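Long-range contacts in biliverdin reductase (PDB 5B3T), which probably reduces biliverdin to bilirubin with NADPH, as a Rossmann-fold enzyme of the Gfo/Idh/MocA oxidoreductase family: residues His132-Leu136 against Ala184-Arg188; His140-Arg144 against Arg191-Leu195; Gln169-His175 against Asn213-Arg218. One frame throughout, in Å; residues are numbered along the deposited sequence.

Interaction 1 (His132-Leu136 against Ala184-Arg188)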
loop_
_atom_site.group_PDB
_atom_site.type_symbol
_atom_site.label_atom_id
_atom_site.label_comp_id
_atom_site.label_asym_id
_atom_site.label_seq_id
_atom_site.Cartn_x
_atom_site.Cartn_y
_atom_site.Cartn_z
ATOM N N HIS A 132 0.470 -3.304 3.538
ATOM C CA HIS A 132 0.679 -2.972 2.127
ATOM C C HIS A 132 0.763 -4.300 1.378
ATOM O O HIS A 132 1.853 -4.835 1.162
ATOM C CB HIS A 132 1.932 -2.127 1.944
ATOM C CG HIS A 132 2.016 -1.444 0.615
ATOM N ND1 HIS A 132 3.151 -0.793 0.185
ATOM C CD2 HIS A 132 1.104 -1.306 -0.377
ATOM C CE1 HIS A 132 2.937 -0.284 -1.014
ATOM N NE2 HIS A 132 1.703 -0.582 -1.379
ATOM N N ILE A 133 -0.400 -4.830 0.992
ATOM C CA ILE A 133 -0.511 -6.169 0.434
ATOM C C ILE A 133 -0.974 -6.148 -1.016
ATOM O O ILE A 133 -0.553 -6.989 -1.818
ATOM C CB ILE A 133 -1.455 -7.041 1.292
ATOM C CG1 ILE A 133 -0.926 -7.150 2.721
ATOM C CG2 ILE A 133 -1.627 -8.431 0.687
ATOM C CD1 ILE A 133 -1.898 -7.787 3.694
ATOM N N GLU A 134 -1.829 -5.187 -1.380
ATOM C CA GLU A 134 -2.411 -5.174 -2.719
ATOM C C GLU A 134 -1.336 -5.065 -3.795
ATOM O O GLU A 134 -1.422 -5.725 -4.837
ATOM C CB GLU A 134 -3.417 -4.027 -2.838
ATOM C CG GLU A 134 -4.229 -4.034 -4.122
ATOM C CD GLU A 134 -3.521 -3.346 -5.272
ATOM O OE1 GLU A 134 -2.695 -2.448 -5.007
ATOM O OE2 GLU A 134 -3.784 -3.711 -6.438
ATOM N N LEU A 135 -0.318 -4.242 -3.562
ATOM C CA LEU A 135 0.775 -4.072 -4.518
ATOM C C LEU A 135 1.844 -5.123 -4.236
ATOM O O LEU A 135 2.630 -4.992 -3.294
ATOM C CB LEU A 135 1.350 -2.662 -4.438
ATOM C CG LEU A 135 2.530 -2.374 -5.372
ATOM C CD1 LEU A 135 2.098 -2.458 -6.831
ATOM C CD2 LEU A 135 3.157 -1.018 -5.063
ATOM N N LEU A 136 1.861 -6.179 -5.053
ATOM C CA LEU A 136 2.940 -7.168 -5.059
ATOM C C LEU A 136 3.130 -7.830 -3.696
ATOM O O LEU A 136 4.250 -8.191 -3.324
ATOM C CB LEU A 136 4.252 -6.536 -5.532
ATOM C CG LEU A 136 4.271 -6.051 -6.982
ATOM C CD1 LEU A 136 5.537 -5.263 -7.260
ATOM C CD2 LEU A 136 4.161 -7.230 -7.937
ATOM N N ALA A 184 3.904 4.451 -3.237
ATOM C CA ALA A 184 3.692 3.011 -3.123
ATOM C C ALA A 184 4.973 2.234 -3.404
ATOM O O ALA A 184 5.289 1.271 -2.695
ATOM C CB ALA A 184 2.576 2.567 -4.067
ATOM N N ALA A 185 5.724 2.637 -4.432
ATOM C CA ALA A 185 6.950 1.923 -4.768
ATOM C C ALA A 185 7.980 2.038 -3.652
ATOM O O ALA A 185 8.663 1.060 -3.325
ATOM C CB ALA A 185 7.520 2.452 -6.085
ATOM N N LEU A 186 8.102 3.224 -3.050
ATOM C CA LEU A 186 9.064 3.406 -1.969
ATOM C C LEU A 186 8.666 2.625 -0.725
ATOM O O LEU A 186 9.534 2.240 0.066
ATOM C CB LEU A 186 9.210 4.889 -1.640
ATOM C CG LEU A 186 9.865 5.723 -2.738
ATOM C CD1 LEU A 186 9.774 7.193 -2.391
ATOM C CD2 LEU A 186 11.309 5.298 -2.961
ATOM N N SER A 187 7.366 2.392 -0.531
ATOM C CA SER A 187 6.933 1.524 0.559
ATOM C C SER A 187 7.452 0.107 0.361
ATOM O O SER A 187 7.907 -0.534 1.315
ATOM C CB SER A 187 5.409 1.531 0.663
ATOM O OG SER A 187 4.957 0.576 1.609
ATOM N N ARG A 188 7.408 -0.390 -0.876
ATOM C CA ARG A 188 7.900 -1.734 -1.160
ATOM C C ARG A 188 9.391 -1.851 -0.873
ATOM O O ARG A 188 9.841 -2.815 -0.243
ATOM C CB ARG A 188 7.603 -2.103 -2.615
ATOM C CG ARG A 188 6.127 -2.302 -2.926
ATOM C CD ARG A 188 5.732 -3.774 -2.837
ATOM N NE ARG A 188 6.010 -4.350 -1.523
ATOM C CZ ARG A 188 5.085 -4.558 -0.592
ATOM N NH1 ARG A 188 3.817 -4.255 -0.839
ATOM N NH2 ARG A 188 5.421 -5.082 0.580
HETATM O O HOH W 1 3.974 -6.291 2.159
#
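H132, L135 and L136 receive the side chains of S187 and R188 where the loop leaving strand 128-131, last in order across the parallel Rossmann sheet, meets helix 183-189 of the C-terminal alpha/beta part of the chain. L136 holds the N-cap position of helix 137-146.

Hydrogen bonds come first. The chain of R188 bends at chi2 and chi3 (-95° and 58°), which folds the guanidinium back over the loop, and NH1 is gripped by two carbonyls: H132 O at 2.9 Å in an almost straight bond that lies in the guanidinium plane, and L135 O at 2.8 Å in a weak, bent one. A water gives H132 O a second donor; its link onward to R188 NH2 is doubtfully short. At the ring edge, H132 ND1 pairs with S187 OG at 2.7 Å.

Flat groups come next. The R188 guanidinium lies on one face of the H132 imidazole, planes 28° apart and centres 4.7 Å apart, with NH1 displaced toward the rim. The A184 carbonyl oxygen sits in the plane of the same ring beside CE1, a contact only. Y105, an NADP(+)-binding residue, also meets the H132 ring and touches S187, which puts the contact beside the cofactor site.

Apolar packing completes the contact. L135 runs past R188 in the opposite direction, and Y158 of strand 153-163 covers both. The methyl L135 CD2 touches A184 CB at 3.8 Å and R188 CG at 3.9 Å.

Interaction 2 (His140-Arg144 against Arg191-Leu195); sequences HQAIR and RFTDL
With CG anti to the backbone N (chi1 172°), H140 swings its imidazole from helix 137-146 toward F192, while R144 bends at chi2 (-95°) and runs back along the same phenyl ring. Both side chains reach F192, H140 obliquely and R144 at the ring edge, just ahead of helix 193-196, where F192 holds the N-cap position. The H140 and F192 ring centroids are 4.8 Å apart, with H140 ND1 only 3.3 Å from F192 CZ. I143 crosses the phenyl at about a right angle and sets CG2 3.7 Å from F192 CE1. The R144 guanidinium stands perpendicular to the phenyl, and L195 CD1 lies 3.4 Å from R144 NH1. R191 O sits over one guanidinium face, too poorly placed for a bond although R144 NH2 is 3.1 Å away. The D194 carboxylate is near R144 but beyond salt-bridge range. R191 meets H140 CE1 through CB and then leads away, NE bonding to S187 OG and the guanidinium forming a cation-pi contact with Y105 at the NADP(+) site. Helix 137-146 and the residues leading into helix 193-196 are thus joined mainly by packing, and the attraction between R144 and D194 is probably diffuse, with no N-H aimed at the carboxylate.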
loop_
_atom_site.group_PDB
_atom_site.type_symbol
_atom_site.label_atom_id
_atom_site.label_comp_id
_atom_site.label_asym_id
_atom_site.label_seq_id
_atom_site.Cartn_x
_atom_site.Cartn_y
_atom_site.Cartn_z
ATOM N N HIS A 140 6.438 -9.765 -2.322
ATOM C CA HIS A 140 7.216 -9.297 -1.177
ATOM C C HIS A 140 7.541 -10.436 -0.219
ATOM O O HIS A 140 8.669 -10.534 0.278
ATOM C CB HIS A 140 6.478 -8.192 -0.423
ATOM C CG HIS A 140 7.140 -7.820 0.868
ATOM N ND1 HIS A 140 8.257 -7.014 0.925
ATOM C CD2 HIS A 140 6.871 -8.181 2.145
ATOM C CE1 HIS A 140 8.633 -6.875 2.184
ATOM N NE2 HIS A 140 7.809 -7.573 2.944
ATOM N N GLN A 141 6.564 -11.297 0.067
ATOM C CA GLN A 141 6.828 -12.425 0.953
ATOM C C GLN A 141 7.789 -13.416 0.309
ATOM O O GLN A 141 8.625 -14.013 0.997
ATOM C CB GLN A 141 5.519 -13.112 1.339
ATOM C CG GLN A 141 4.585 -12.249 2.179
ATOM C CD GLN A 141 5.195 -11.812 3.507
ATOM O OE1 GLN A 141 6.174 -12.390 3.983
ATOM N NE2 GLN A 141 4.608 -10.787 4.113
ATOM N N ALA A 142 7.688 -13.602 -1.009
ATOM C CA ALA A 142 8.631 -14.471 -1.706
ATOM C C ALA A 142 10.051 -13.922 -1.627
ATOM O O ALA A 142 11.012 -14.685 -1.469
ATOM C CB ALA A 142 8.200 -14.652 -3.161
ATOM N N ILE A 143 10.205 -12.601 -1.738
ATOM C CA ILE A 143 11.523 -11.987 -1.583
ATOM C C ILE A 143 12.047 -12.212 -0.170
ATOM O O ILE A 143 13.201 -12.607 0.030
ATOM C CB ILE A 143 11.467 -10.486 -1.926
ATOM C CG1 ILE A 143 11.107 -10.279 -3.397
ATOM C CG2 ILE A 143 12.792 -9.815 -1.602
ATOM C CD1 ILE A 143 11.122 -8.829 -3.828
ATOM N N ARG A 144 11.201 -11.955 0.832
ATOM C CA ARG A 144 11.592 -12.175 2.222
ATOM C C ARG A 144 12.042 -13.612 2.451
ATOM O O ARG A 144 13.056 -13.857 3.114
ATOM C CB ARG A 144 10.427 -11.829 3.151
ATOM C CG ARG A 144 10.529 -10.472 3.824
ATOM C CD ARG A 144 11.153 -10.595 5.205
ATOM N NE ARG A 144 11.078 -9.344 5.950
ATOM C CZ ARG A 144 12.050 -8.438 5.993
ATOM N NH1 ARG A 144 13.181 -8.643 5.330
ATOM N NH2 ARG A 144 11.891 -7.328 6.698
ATOM N N ARG A 191 10.785 -1.973 3.159
ATOM C CA ARG A 191 10.344 -2.948 4.148
ATOM C C ARG A 191 11.312 -4.118 4.285
ATOM O O ARG A 191 10.909 -5.218 4.681
ATOM C CB ARG A 191 8.935 -3.429 3.811
ATOM C CG ARG A 191 7.917 -2.309 3.937
ATOM C CD ARG A 191 6.569 -2.661 3.342
ATOM N NE ARG A 191 5.663 -1.515 3.391
ATOM C CZ ARG A 191 4.810 -1.280 4.383
ATOM N NH1 ARG A 191 4.741 -2.113 5.412
ATOM N NH2 ARG A 191 4.025 -0.212 4.345
ATOM N N PHE A 192 12.589 -3.892 3.978
ATOM C CA PHE A 192 13.659 -4.842 4.266
ATOM C C PHE A 192 14.729 -4.222 5.167
ATOM O O PHE A 192 15.884 -4.666 5.145
ATOM C CB PHE A 192 14.283 -5.356 2.964
ATOM C CG PHE A 192 13.278 -5.846 1.948
ATOM C CD1 PHE A 192 12.725 -7.115 2.040
ATOM C CD2 PHE A 192 12.888 -5.026 0.900
ATOM C CE1 PHE A 192 11.805 -7.555 1.099
ATOM C CE2 PHE A 192 11.968 -5.461 -0.038
ATOM C CZ PHE A 192 11.428 -6.726 0.063
ATOM N N THR A 193 14.347 -3.214 5.945
ATOM C CA THR A 193 15.280 -2.546 6.844
ATOM C C THR A 193 16.007 -3.553 7.727
ATOM O O THR A 193 17.148 -3.329 8.131
ATOM C CB THR A 193 14.562 -1.517 7.737
ATOM O OG1 THR A 193 13.845 -0.585 6.918
ATOM C CG2 THR A 193 15.568 -0.763 8.595
ATOM N N ASP A 194 15.340 -4.664 8.022
ATOM C CA ASP A 194 15.922 -5.708 8.858
ATOM C C ASP A 194 17.223 -6.230 8.259
ATOM O O ASP A 194 18.120 -6.664 8.981
ATOM C CB ASP A 194 14.931 -6.858 9.044
ATOM C CG ASP A 194 15.570 -8.083 9.670
ATOM O OD1 ASP A 194 16.447 -7.916 10.543
ATOM O OD2 ASP A 194 15.196 -9.211 9.288
ATOM N N LEU A 195 17.319 -6.182 6.933
ATOM C CA LEU A 195 18.491 -6.642 6.246
ATOM C C LEU A 195 19.309 -5.579 5.545
ATOM O O LEU A 195 20.485 -5.631 5.542
ATOM C CB LEU A 195 18.079 -7.674 5.215
ATOM C CG LEU A 195 17.459 -8.988 5.702
ATOM C CD1 LEU A 195 16.390 -9.552 4.793
ATOM C CD2 LEU A 195 18.602 -9.977 5.893
#

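Interaction 3 (Gln169-His175 against Asn213-Arg218); sequences QRWTYHH and NPEYFR
A single beta bridge between H174 and Y216 joins the loop carrying the NADP(+)-binding residues R170 and W171 to the turn that leads into strand 217-228. Two backbone bonds make it: F217 N to Y173 O at 2.9 Å, nearly along the C=O axis, and H175 N to E215 O at 3.0 Å. On the partner side, N213 to Y216 forms a type I turn, reinforced by an Asx turn in which N213 OD1 accepts from E215 N.

The Y216 ring is sandwiched. Q169 CG makes a CH-pi contact over the centre of one face, 3.5 Å from the centroid. Against the opposite face comes the edge of the H174 imidazole, T-shaped, planes 77° apart. H174 keeps CG anti to its backbone N (chi1 -176°), lying alongside E215.

Y173, H175 and F217 cluster beyond the bridge. Y173 CA sits over one face of the F217 phenyl, Y173 CD2 touches F217 CE1 at 3.6 Å, and F217 turns its edge to the face of H175, whose NE2 bonds D210 OD1. With ND1 capping Q177 N in helix 175-178 and NE2 giving a weak bond to E215 OE1 at 3.3 Å, the rotation of the H174 ring is probably restrained, and the cofactor-binding loop is held to the turn mainly by two backbone bonds and aromatic packing.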
loop_
_atom_site.group_PDB
_atom_site.type_symbol
_atom_site.label_atom_id
_atom_site.label_comp_id
_atom_site.label_asym_id
_atom_site.label_seq_id
_atom_site.Cartn_x
_atom_site.Cartn_y
_atom_site.Cartn_z
ATOM N N GLN A 169 -9.409 10.762 -16.983
ATOM C CA GLN A 169 -9.665 11.887 -16.090
ATOM C C GLN A 169 -10.253 11.358 -14.783
ATOM O O GLN A 169 -11.421 11.567 -14.449
ATOM C CB GLN A 169 -10.585 12.904 -16.758
ATOM C CG GLN A 169 -10.315 14.336 -16.323
ATOM C CD GLN A 169 -11.540 15.226 -16.405
ATOM O OE1 GLN A 169 -12.675 14.751 -16.341
ATOM N NE2 GLN A 169 -11.317 16.528 -16.541
ATOM N N ARG A 170 -9.405 10.641 -14.045
ATOM C CA ARG A 170 -9.781 10.060 -12.764
ATOM C C ARG A 170 -8.668 10.321 -11.755
ATOM O O ARG A 170 -7.594 10.825 -12.096
ATOM C CB ARG A 170 -10.083 8.561 -12.896
ATOM C CG ARG A 170 -8.882 7.708 -13.259
ATOM C CD ARG A 170 -9.281 6.259 -13.495
ATOM N NE ARG A 170 -9.907 5.658 -12.322
ATOM C CZ ARG A 170 -9.872 4.359 -12.041
ATOM N NH1 ARG A 170 -9.232 3.522 -12.846
ATOM N NH2 ARG A 170 -10.472 3.896 -10.952
ATOM N N TRP A 171 -8.934 9.962 -10.495
ATOM C CA TRP A 171 -8.073 10.402 -9.400
ATOM C C TRP A 171 -6.660 9.842 -9.508
ATOM O O TRP A 171 -5.714 10.460 -9.007
ATOM C CB TRP A 171 -8.697 10.027 -8.052
ATOM C CG TRP A 171 -8.691 8.557 -7.724
ATOM C CD1 TRP A 171 -9.687 7.656 -7.970
ATOM C CD2 TRP A 171 -7.648 7.829 -7.062
ATOM N NE1 TRP A 171 -9.324 6.412 -7.513
ATOM C CE2 TRP A 171 -8.077 6.491 -6.951
ATOM C CE3 TRP A 171 -6.391 8.178 -6.558
ATOM C CZ2 TRP A 171 -7.292 5.501 -6.358
ATOM C CZ3 TRP A 171 -5.612 7.193 -5.968
ATOM C CH2 TRP A 171 -6.066 5.872 -5.874
ATOM N N THR A 172 -6.487 8.691 -10.162
ATOM C CA THR A 172 -5.158 8.100 -10.287
ATOM C C THR A 172 -4.235 8.898 -11.199
ATOM O O THR A 172 -3.019 8.680 -11.164
ATOM C CB THR A 172 -5.267 6.659 -10.793
ATOM O OG1 THR A 172 -6.114 6.617 -11.946
ATOM C CG2 THR A 172 -5.840 5.752 -9.708
ATOM N N TYR A 173 -4.774 9.805 -12.016
ATOM C CA TYR A 173 -3.972 10.705 -12.837
ATOM C C TYR A 173 -4.170 12.159 -12.425
ATOM O O TYR A 173 -3.845 13.073 -13.189
ATOM C CB TYR A 173 -4.296 10.516 -14.322
ATOM C CG TYR A 173 -3.630 9.307 -14.939
ATOM C CD1 TYR A 173 -4.053 8.022 -14.626
ATOM C CD2 TYR A 173 -2.575 9.450 -15.830
ATOM C CE1 TYR A 173 -3.444 6.913 -15.186
ATOM C CE2 TYR A 173 -1.960 8.348 -16.396
ATOM C CZ TYR A 173 -2.399 7.082 -16.069
ATOM O OH TYR A 173 -1.790 5.984 -16.628
ATOM N N HIS A 174 -4.703 12.380 -11.227
ATOM C CA HIS A 174 -4.972 13.708 -10.691
ATOM C C HIS A 174 -3.854 14.059 -9.715
ATOM O O HIS A 174 -3.600 13.308 -8.768
ATOM C CB HIS A 174 -6.342 13.721 -10.009
ATOM C CG HIS A 174 -6.770 15.063 -9.502
ATOM N ND1 HIS A 174 -6.488 15.501 -8.226
ATOM C CD2 HIS A 174 -7.487 16.050 -10.089
ATOM C CE1 HIS A 174 -7.002 16.706 -8.053
ATOM N NE2 HIS A 174 -7.613 17.063 -9.169
ATOM N N HIS A 175 -3.184 15.191 -9.958
ATOM C CA HIS A 175 -1.992 15.553 -9.188
ATOM C C HIS A 175 -2.229 15.459 -7.684
ATOM O O HIS A 175 -1.464 14.808 -6.963
ATOM C CB HIS A 175 -1.533 16.967 -9.558
ATOM C CG HIS A 175 -0.723 17.040 -10.815
ATOM N ND1 HIS A 175 0.585 16.613 -10.884
ATOM C CD2 HIS A 175 -1.028 17.518 -12.046
ATOM C CE1 HIS A 175 1.047 16.811 -12.106
ATOM N NE2 HIS A 175 0.089 17.360 -12.830
ATOM N N ASN A 213 -6.201 20.377 -18.985
ATOM C CA ASN A 213 -6.537 20.751 -17.618
ATOM C C ASN A 213 -5.356 20.363 -16.737
ATOM O O ASN A 213 -5.151 19.174 -16.463
ATOM C CB ASN A 213 -7.829 20.059 -17.167
ATOM C CG ASN A 213 -8.178 20.336 -15.707
ATOM O OD1 ASN A 213 -7.486 21.078 -15.008
ATOM N ND2 ASN A 213 -9.271 19.738 -15.246
ATOM N N PRO A 214 -4.563 21.333 -16.268
ATOM C CA PRO A 214 -3.310 20.998 -15.575
ATOM C C PRO A 214 -3.496 20.364 -14.203
ATOM O O PRO A 214 -2.494 20.045 -13.553
ATOM C CB PRO A 214 -2.606 22.358 -15.465
ATOM C CG PRO A 214 -3.728 23.340 -15.413
ATOM C CD PRO A 214 -4.798 22.787 -16.320
ATOM N N GLU A 215 -4.731 20.174 -13.734
ATOM C CA GLU A 215 -4.952 19.400 -12.520
ATOM C C GLU A 215 -4.756 17.908 -12.744
ATOM O O GLU A 215 -4.617 17.156 -11.773
ATOM C CB GLU A 215 -6.358 19.645 -11.973
ATOM C CG GLU A 215 -6.601 21.058 -11.489
ATOM C CD GLU A 215 -7.869 21.166 -10.669
ATOM O OE1 GLU A 215 -8.098 20.282 -9.816
ATOM O OE2 GLU A 215 -8.637 22.127 -10.880
ATOM N N TYR A 216 -4.756 17.469 -13.998
ATOM C CA TYR A 216 -4.479 16.093 -14.367
ATOM C C TYR A 216 -3.173 16.036 -15.144
ATOM O O TYR A 216 -2.815 16.978 -15.855
ATOM C CB TYR A 216 -5.614 15.512 -15.217
ATOM C CG TYR A 216 -6.928 15.382 -14.481
ATOM C CD1 TYR A 216 -7.827 16.440 -14.430
ATOM C CD2 TYR A 216 -7.272 14.199 -13.841
ATOM C CE1 TYR A 216 -9.028 16.324 -13.756
ATOM C CE2 TYR A 216 -8.472 14.073 -13.167
ATOM C CZ TYR A 216 -9.345 15.139 -13.127
ATOM O OH TYR A 216 -10.541 15.015 -12.457
ATOM N N PHE A 217 -2.452 14.932 -14.994
ATOM C CA PHE A 217 -1.331 14.643 -15.869
ATOM C C PHE A 217 -1.707 13.497 -16.796
ATOM O O PHE A 217 -2.521 12.635 -16.451
ATOM C CB PHE A 217 -0.047 14.311 -15.089
ATOM C CG PHE A 217 -0.168 13.136 -14.148
ATOM C CD1 PHE A 217 0.160 11.857 -14.570
ATOM C CD2 PHE A 217 -0.565 13.318 -12.829
ATOM C CE1 PHE A 217 0.067 10.774 -13.707
ATOM C CE2 PHE A 217 -0.658 12.237 -11.959
ATOM C CZ PHE A 217 -0.341 10.966 -12.398
ATOM N N ARG A 218 -1.136 13.518 -17.996
ATOM C CA ARG A 218 -1.332 12.435 -18.943
ATOM C C ARG A 218 -0.203 11.419 -18.907
ATOM O O ARG A 218 -0.349 10.333 -19.473
ATOM C CB ARG A 218 -1.487 12.984 -20.366
ATOM C CG ARG A 218 -0.272 13.706 -20.909
ATOM C CD ARG A 218 -0.555 14.254 -22.301
ATOM N NE ARG A 218 0.673 14.603 -23.007
ATOM C CZ ARG A 218 1.295 13.789 -23.854
ATOM N NH1 ARG A 218 0.796 12.586 -24.101
ATOM N NH2 ARG A 218 2.410 14.178 -24.456
#

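In the fold
From the N terminus, the chain completes the parallel sheet at strand 128-131 and then supplies the first partners in order: 132-136, 140-144 and 169-175. The second partners, 184-188, 191-195 and 213-218, follow in the same order, so every pair of interactions crosses and none nests. Interaction 1 closes the loop from the Rossmann sheet onto helix 183-189, near the centre of the chain. Interaction 2, tying helix 137-146 to the start of helix 193-196, touches it: R188 NH2 lies 3.2 Å from H140 CG. Interaction 3 joins the loop after strand 153-163 to strand 217-228 and stands apart, its centre about 33 Å from that of interaction 2, across the chain's centre.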